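Local atomic coordinates of dihydrofolate reductase, putative (PDB entry 6DRS), a protein that probably catalyses the NADPH-dependent reduction of dihydrofolate to tetrahydrofolate, and is bound here by an antifolate inhibitor. Residues A[3-15]-A[153-166]. Numbering follows the deposited sequence.
With NAP (NADP nicotinamide-adenine-dinucleotide phosphate), chain H.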
loop_
_atom_site.group_PDB
_atom_site.type_symbol
_atom_site.label_atom_id
_atom_site.label_comp_id
_atom_site.label_asym_id
_atom_site.label_seq_id
_atom_site.Cartn_x
_atom_site.Cartn_y
_atom_site.Cartn_z
ATOM N N PRO A 3 -2.975 18.326 -16.720
ATOM C CA PRO A 3 -3.387 16.922 -16.547
ATOM C C PRO A 3 -3.184 16.444 -15.097
ATOM O O PRO A 3 -2.315 16.966 -14.383
ATOM C CB PRO A 3 -2.524 16.123 -17.538
ATOM C CG PRO A 3 -1.632 17.161 -18.191
ATOM C CD PRO A 3 -1.598 18.324 -17.221
ATOM N N THR A 4 -3.963 15.452 -14.667
ATOM C CA THR A 4 -4.116 15.180 -13.218
ATOM C C THR A 4 -3.262 13.970 -12.789
ATOM O O THR A 4 -3.140 12.978 -13.523
ATOM C CB THR A 4 -5.585 15.307 -12.773
ATOM O OG1 THR A 4 -5.695 14.658 -11.510
ATOM C CG2 THR A 4 -6.590 14.692 -13.727
ATOM N N ASN A 5 -2.667 14.082 -11.599
ATOM C CA ASN A 5 -1.604 13.190 -11.140
ATOM C C ASN A 5 -2.120 11.751 -11.033
ATOM O O ASN A 5 -3.296 11.529 -10.776
ATOM C CB ASN A 5 -0.987 13.668 -9.824
ATOM C CG ASN A 5 0.202 14.592 -10.014
ATOM O OD1 ASN A 5 0.471 15.441 -9.163
ATOM N ND2 ASN A 5 0.924 14.440 -11.115
ATOM N N PRO A 6 -1.241 10.764 -11.253
ATOM C CA PRO A 6 -1.736 9.388 -11.258
ATOM C C PRO A 6 -2.091 8.907 -9.840
ATOM O O PRO A 6 -1.503 9.376 -8.836
ATOM C CB PRO A 6 -0.585 8.572 -11.857
ATOM C CG PRO A 6 0.651 9.374 -11.501
ATOM C CD PRO A 6 0.208 10.822 -11.491
ATOM N N LEU A 7 -3.050 7.990 -9.761
ATOM C CA LEU A 7 -3.383 7.338 -8.488
ATOM C C LEU A 7 -2.826 5.911 -8.522
ATOM O O LEU A 7 -3.052 5.172 -9.473
ATOM C CB LEU A 7 -4.908 7.350 -8.323
ATOM C CG LEU A 7 -5.421 7.069 -6.911
ATOM C CD1 LEU A 7 -4.645 7.872 -5.870
ATOM C CD2 LEU A 7 -6.900 7.366 -6.813
ATOM N N THR A 8 -2.026 5.553 -7.541
ATOM C CA THR A 8 -1.407 4.246 -7.577
ATOM C C THR A 8 -2.013 3.381 -6.461
ATOM O O THR A 8 -1.910 3.727 -5.289
ATOM C CB THR A 8 0.116 4.378 -7.459
ATOM O OG1 THR A 8 0.565 5.234 -8.515
ATOM C CG2 THR A 8 0.826 3.047 -7.506
ATOM N N LEU A 9 -2.646 2.277 -6.847
ATOM C CA LEU A 9 -2.998 1.175 -5.928
ATOM C C LEU A 9 -1.780 0.258 -5.779
ATOM O O LEU A 9 -1.157 -0.134 -6.781
ATOM C CB LEU A 9 -4.170 0.395 -6.526
ATOM C CG LEU A 9 -5.525 1.089 -6.471
ATOM C CD1 LEU A 9 -5.491 2.417 -7.212
ATOM C CD2 LEU A 9 -6.607 0.172 -7.036
ATOM N N ILE A 10 -1.392 -0.042 -4.546
ATOM C CA ILE A 10 -0.337 -1.007 -4.331
ATOM C C ILE A 10 -0.888 -2.121 -3.443
ATOM O O ILE A 10 -1.552 -1.848 -2.408
ATOM C CB ILE A 10 0.916 -0.353 -3.737
ATOM C CG1 ILE A 10 2.048 -1.367 -3.604
ATOM C CG2 ILE A 10 0.611 0.364 -2.424
ATOM C CD1 ILE A 10 3.323 -0.794 -3.048
ATOM N N VAL A 11 -0.583 -3.352 -3.839
ATOM C CA VAL A 11 -1.248 -4.545 -3.265
ATOM C C VAL A 11 -0.324 -5.747 -3.428
ATOM O O VAL A 11 0.463 -5.793 -4.384
ATOM C CB VAL A 11 -2.601 -4.793 -3.969
ATOM C CG1 VAL A 11 -2.402 -5.269 -5.402
ATOM C CG2 VAL A 11 -3.511 -5.752 -3.203
ATOM N N ALA A 12 -0.396 -6.696 -2.492
ATOM C CA ALA A 12 0.159 -8.043 -2.700
ATOM C C ALA A 12 -1.012 -9.023 -2.905
ATOM O O ALA A 12 -2.002 -8.966 -2.167
ATOM C CB ALA A 12 1.074 -8.439 -1.565
ATOM N N THR A 13 -0.972 -9.834 -3.968
ATOM C CA THR A 13 -2.029 -10.832 -4.191
ATOM C C THR A 13 -1.437 -12.245 -4.275
ATOM O O THR A 13 -0.224 -12.419 -4.536
ATOM C CB THR A 13 -2.919 -10.535 -5.401
ATOM O OG1 THR A 13 -2.151 -10.784 -6.576
ATOM C CG2 THR A 13 -3.473 -9.137 -5.392
ATOM N N THR A 14 -2.309 -13.223 -3.988
ATOM C CA THR A 14 -2.015 -14.647 -4.151
ATOM C C THR A 14 -3.103 -15.282 -5.041
ATOM O O THR A 14 -4.318 -15.027 -4.828
ATOM C CB THR A 14 -1.791 -15.334 -2.799
ATOM O OG1 THR A 14 -1.243 -16.611 -3.116
ATOM C CG2 THR A 14 -3.039 -15.478 -1.950
ATOM N N PRO A 15 -2.694 -16.051 -6.081
ATOM C CA PRO A 15 -3.718 -16.615 -6.981
ATOM C C PRO A 15 -4.445 -17.826 -6.375
ATOM O O PRO A 15 -3.802 -18.738 -5.803
ATOM C CB PRO A 15 -2.962 -16.999 -8.254
ATOM C CG PRO A 15 -1.584 -17.295 -7.761
ATOM C CD PRO A 15 -1.362 -16.281 -6.654
ATOM N N VAL A 153 0.577 9.808 -4.070
ATOM C CA VAL A 153 -0.579 9.242 -3.344
ATOM C C VAL A 153 -0.754 7.768 -3.741
ATOM O O VAL A 153 -0.879 7.412 -4.922
ATOM C CB VAL A 153 -1.861 10.060 -3.575
ATOM C CG1 VAL A 153 -3.058 9.448 -2.853
ATOM C CG2 VAL A 153 -1.660 11.514 -3.165
ATOM N N PHE A 154 -0.774 6.926 -2.725
ATOM C CA PHE A 154 -0.969 5.500 -2.877
ATOM C C PHE A 154 -2.298 5.114 -2.237
ATOM O O PHE A 154 -2.612 5.598 -1.144
ATOM C CB PHE A 154 0.113 4.734 -2.118
ATOM C CG PHE A 154 1.452 4.829 -2.782
ATOM C CD1 PHE A 154 1.778 3.983 -3.830
ATOM C CD2 PHE A 154 2.353 5.827 -2.419
ATOM C CE1 PHE A 154 3.000 4.105 -4.477
ATOM C CE2 PHE A 154 3.587 5.932 -3.053
ATOM C CZ PHE A 154 3.907 5.071 -4.082
ATOM N N VAL A 155 -3.052 4.248 -2.909
ATOM C CA VAL A 155 -4.185 3.563 -2.262
ATOM C C VAL A 155 -3.700 2.191 -1.787
ATOM O O VAL A 155 -3.347 1.360 -2.627
ATOM C CB VAL A 155 -5.358 3.420 -3.237
ATOM C CG1 VAL A 155 -6.458 2.515 -2.671
ATOM C CG2 VAL A 155 -5.912 4.781 -3.614
ATOM N N ILE A 156 -3.626 1.995 -0.465
ATOM C CA ILE A 156 -2.978 0.802 0.090
ATOM C C ILE A 156 -3.997 -0.266 0.530
ATOM O O ILE A 156 -3.577 -1.254 1.167
ATOM C CB ILE A 156 -1.968 1.147 1.210
ATOM C CG1 ILE A 156 -2.649 1.615 2.507
ATOM C CG2 ILE A 156 -0.989 2.181 0.671
ATOM C CD1 ILE A 156 -1.817 1.416 3.750
ATOM N N GLY A 157 -5.280 -0.122 0.170
ATOM C CA GLY A 157 -6.263 -1.135 0.553
ATOM C C GLY A 157 -7.236 -0.715 1.657
ATOM O O GLY A 157 -7.208 0.424 2.150
ATOM N N GLY A 158 -8.131 -1.636 2.043
ATOM C CA GLY A 158 -8.195 -2.978 1.443
ATOM C C GLY A 158 -9.204 -3.069 0.309
ATOM O O GLY A 158 -9.353 -2.143 -0.485
ATOM N N ALA A 159 -9.897 -4.204 0.219
ATOM C CA ALA A 159 -10.766 -4.510 -0.937
ATOM C C ALA A 159 -11.813 -3.416 -1.139
ATOM O O ALA A 159 -12.025 -3.022 -2.264
ATOM C CB ALA A 159 -11.405 -5.872 -0.787
ATOM N N GLU A 160 -12.445 -2.910 -0.073
ATOM C CA GLU A 160 -13.538 -1.903 -0.260
ATOM C C GLU A 160 -12.972 -0.595 -0.827
ATOM O O GLU A 160 -13.534 -0.029 -1.756
ATOM C CB GLU A 160 -14.302 -1.628 1.038
ATOM C CG GLU A 160 -15.072 -2.835 1.562
ATOM C CD GLU A 160 -15.885 -2.571 2.829
ATOM O OE1 GLU A 160 -16.044 -3.512 3.666
ATOM O OE2 GLU A 160 -16.349 -1.426 2.994
ATOM N N ILE A 161 -11.868 -0.126 -0.247
ATOM C CA ILE A 161 -11.184 1.089 -0.718
ATOM C C ILE A 161 -10.673 0.887 -2.156
ATOM O O ILE A 161 -10.853 1.793 -2.986
ATOM C CB ILE A 161 -10.082 1.526 0.276
ATOM C CG1 ILE A 161 -10.615 2.480 1.345
ATOM C CG2 ILE A 161 -8.906 2.159 -0.444
ATOM C CD1 ILE A 161 -12.007 2.166 1.855
ATOM N N TYR A 162 -10.066 -0.270 -2.471
ATOM C CA TYR A 162 -9.572 -0.518 -3.847
ATOM C C TYR A 162 -10.746 -0.448 -4.836
ATOM O O TYR A 162 -10.620 0.134 -5.929
ATOM C CB TYR A 162 -8.968 -1.913 -4.004
ATOM C CG TYR A 162 -7.621 -2.154 -3.370
ATOM C CD1 TYR A 162 -6.574 -1.252 -3.499
ATOM C CD2 TYR A 162 -7.397 -3.306 -2.645
ATOM C CE1 TYR A 162 -5.339 -1.493 -2.926
ATOM C CE2 TYR A 162 -6.171 -3.561 -2.051
ATOM C CZ TYR A 162 -5.131 -2.663 -2.211
ATOM O OH TYR A 162 -3.946 -2.934 -1.602
ATOM N N ALA A 163 -11.860 -1.068 -4.445
ATOM C CA ALA A 163 -13.052 -1.075 -5.268
ATOM C C ALA A 163 -13.466 0.370 -5.543
ATOM O O ALA A 163 -13.754 0.711 -6.693
ATOM C CB ALA A 163 -14.147 -1.876 -4.608
ATOM N N THR A 164 -13.451 1.211 -4.510
ATOM C CA THR A 164 -13.796 2.633 -4.678
ATOM C C THR A 164 -12.786 3.337 -5.599
ATOM O O THR A 164 -13.194 4.069 -6.519
ATOM C CB THR A 164 -13.885 3.386 -3.347
ATOM O OG1 THR A 164 -14.748 2.637 -2.496
ATOM C CG2 THR A 164 -14.472 4.769 -3.522
ATOM N N ALA A 165 -11.489 3.119 -5.378
ATOM C CA ALA A 165 -10.476 3.713 -6.290
ATOM C C ALA A 165 -10.812 3.365 -7.748
ATOM O O ALA A 165 -10.870 4.250 -8.601
ATOM C CB ALA A 165 -9.075 3.299 -5.910
ATOM N N LEU A 166 -11.084 2.092 -8.019
ATOM C CA LEU A 166 -11.250 1.626 -9.381
ATOM C C LEU A 166 -12.530 2.214 -9.970
ATOM O O LEU A 166 -12.674 2.238 -11.170
ATOM C CB LEU A 166 -11.264 0.097 -9.408
ATOM C CG LEU A 166 -9.931 -0.563 -9.046
ATOM C CD1 LEU A 166 -10.114 -2.047 -8.777
ATOM C CD2 LEU A 166 -8.901 -0.356 -10.145
HETATM P PA NAP H . -10.925 -2.082 4.013
HETATM O O1A NAP H . -9.494 -1.989 4.464
HETATM O O2A NAP H . -11.482 -1.774 2.670
HETATM O O5B NAP H . -11.824 -1.280 5.103
HETATM C C5B NAP H . -13.261 -1.365 5.182
HETATM C C4B NAP H . -13.676 -0.207 6.064
HETATM O O4B NAP H . -13.349 1.021 5.409
HETATM C C3B NAP H . -15.175 -0.115 6.313
HETATM O O3B NAP H . -15.555 -0.942 7.423
HETATM C C2B NAP H . -15.347 1.364 6.607
HETATM O O2B NAP H . -14.809 1.668 7.892
HETATM C C1B NAP H . -14.352 2.016 5.666
HETATM N N9A NAP H . -14.976 2.346 4.397
HETATM C C8A NAP H . -14.960 1.482 3.369
HETATM N N7A NAP H . -15.600 2.023 2.311
HETATM C C5A NAP H . -16.025 3.257 2.658
HETATM C C6A NAP H . -16.769 4.346 1.983
HETATM N N6A NAP H . -17.133 4.154 0.708
HETATM N N1A NAP H . -17.046 5.492 2.641
HETATM C C2A NAP H . -16.636 5.626 3.916
HETATM N N3A NAP H . -15.951 4.665 4.593
HETATM C C4A NAP H . -15.620 3.469 4.044
HETATM O O3 NAP H . -11.404 -3.571 4.511
HETATM P PN NAP H . -11.451 -4.972 3.678
HETATM O O1N NAP H . -11.893 -4.775 2.289
HETATM O O2N NAP H . -12.223 -5.862 4.628
HETATM O O5D NAP H . -9.918 -5.424 3.703
HETATM C C5D NAP H . -9.242 -5.629 4.919
HETATM C C4D NAP H . -8.490 -6.917 4.662
HETATM O O4D NAP H . -7.714 -6.748 3.475
HETATM C C3D NAP H . -7.543 -7.346 5.758
HETATM O O3D NAP H . -7.568 -8.797 5.789
HETATM C C2D NAP H . -6.216 -6.843 5.254
HETATM O O2D NAP H . -5.165 -7.605 5.793
HETATM C C1D NAP H . -6.340 -7.027 3.758
HETATM N N1N NAP H . -5.435 -6.138 3.000
HETATM C C2N NAP H . -4.501 -6.715 2.208
HETATM C C3N NAP H . -3.581 -5.942 1.469
HETATM C C7N NAP H . -2.550 -6.627 0.574
HETATM O O7N NAP H . -1.812 -5.966 -0.163
HETATM N N7N NAP H . -2.472 -7.970 0.616
HETATM C C4N NAP H . -3.629 -4.541 1.605
HETATM C C5N NAP H . -4.602 -3.984 2.437
HETATM C C6N NAP H . -5.491 -4.797 3.143
HETATM P P2B NAP H . -15.752 1.762 9.192
HETATM O O1X NAP H . -16.252 0.346 9.449
HETATM O O2X NAP H . -14.763 2.114 10.285
HETATM O O3X NAP H . -16.777 2.720 8.668
HETATM O O HOH W 1 0.937 7.646 -7.022
#
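With its CG anti to the carbonyl carbon (chi1 -73°), Tyr162 carries its ring past the side chain of Leu9, which runs in the opposite direction, and brings its hydroxyl to the backbone of strand 7-15. There Tyr162 OH donates to Ile10 O at 2.7 Å, from above the carbonyl plane; the same oxygen accepts a hydrogen bond from the inhibitor. Leu9, its CG likewise anti to the carbonyl carbon, spreads its methyls against helix 159-166: CD1 meets Ala165 CB at 3.9 Å, while CD2 touches Tyr162 CD1 and Leu166 CD2. Strands 7-15 and 153-157 are parallel neighbours in the central sheet of the dihydrofolate reductase fold, joined by Val155 N to Thr8 O (2.7 Å) and Ile10 N to Val155 O (3.1 Å). On the sheet face away from Leu9 and Val155, Thr8 CG2 lies 3.9 Å from Phe154 CE1; Thr8 OG1 is hydrogen-bonded to Arg175 and to a water that donates to Val153 O. Just before helix 159-166, the cis peptide between Gly157 and Gly158 lies beside the cofactor. Gly158 N donates to NADP O1A, and Ala12 N, on the other strand, holds the nicotinamide's carboxamide oxygen O7N at 2.8 Å in a nearly straight bond (172°).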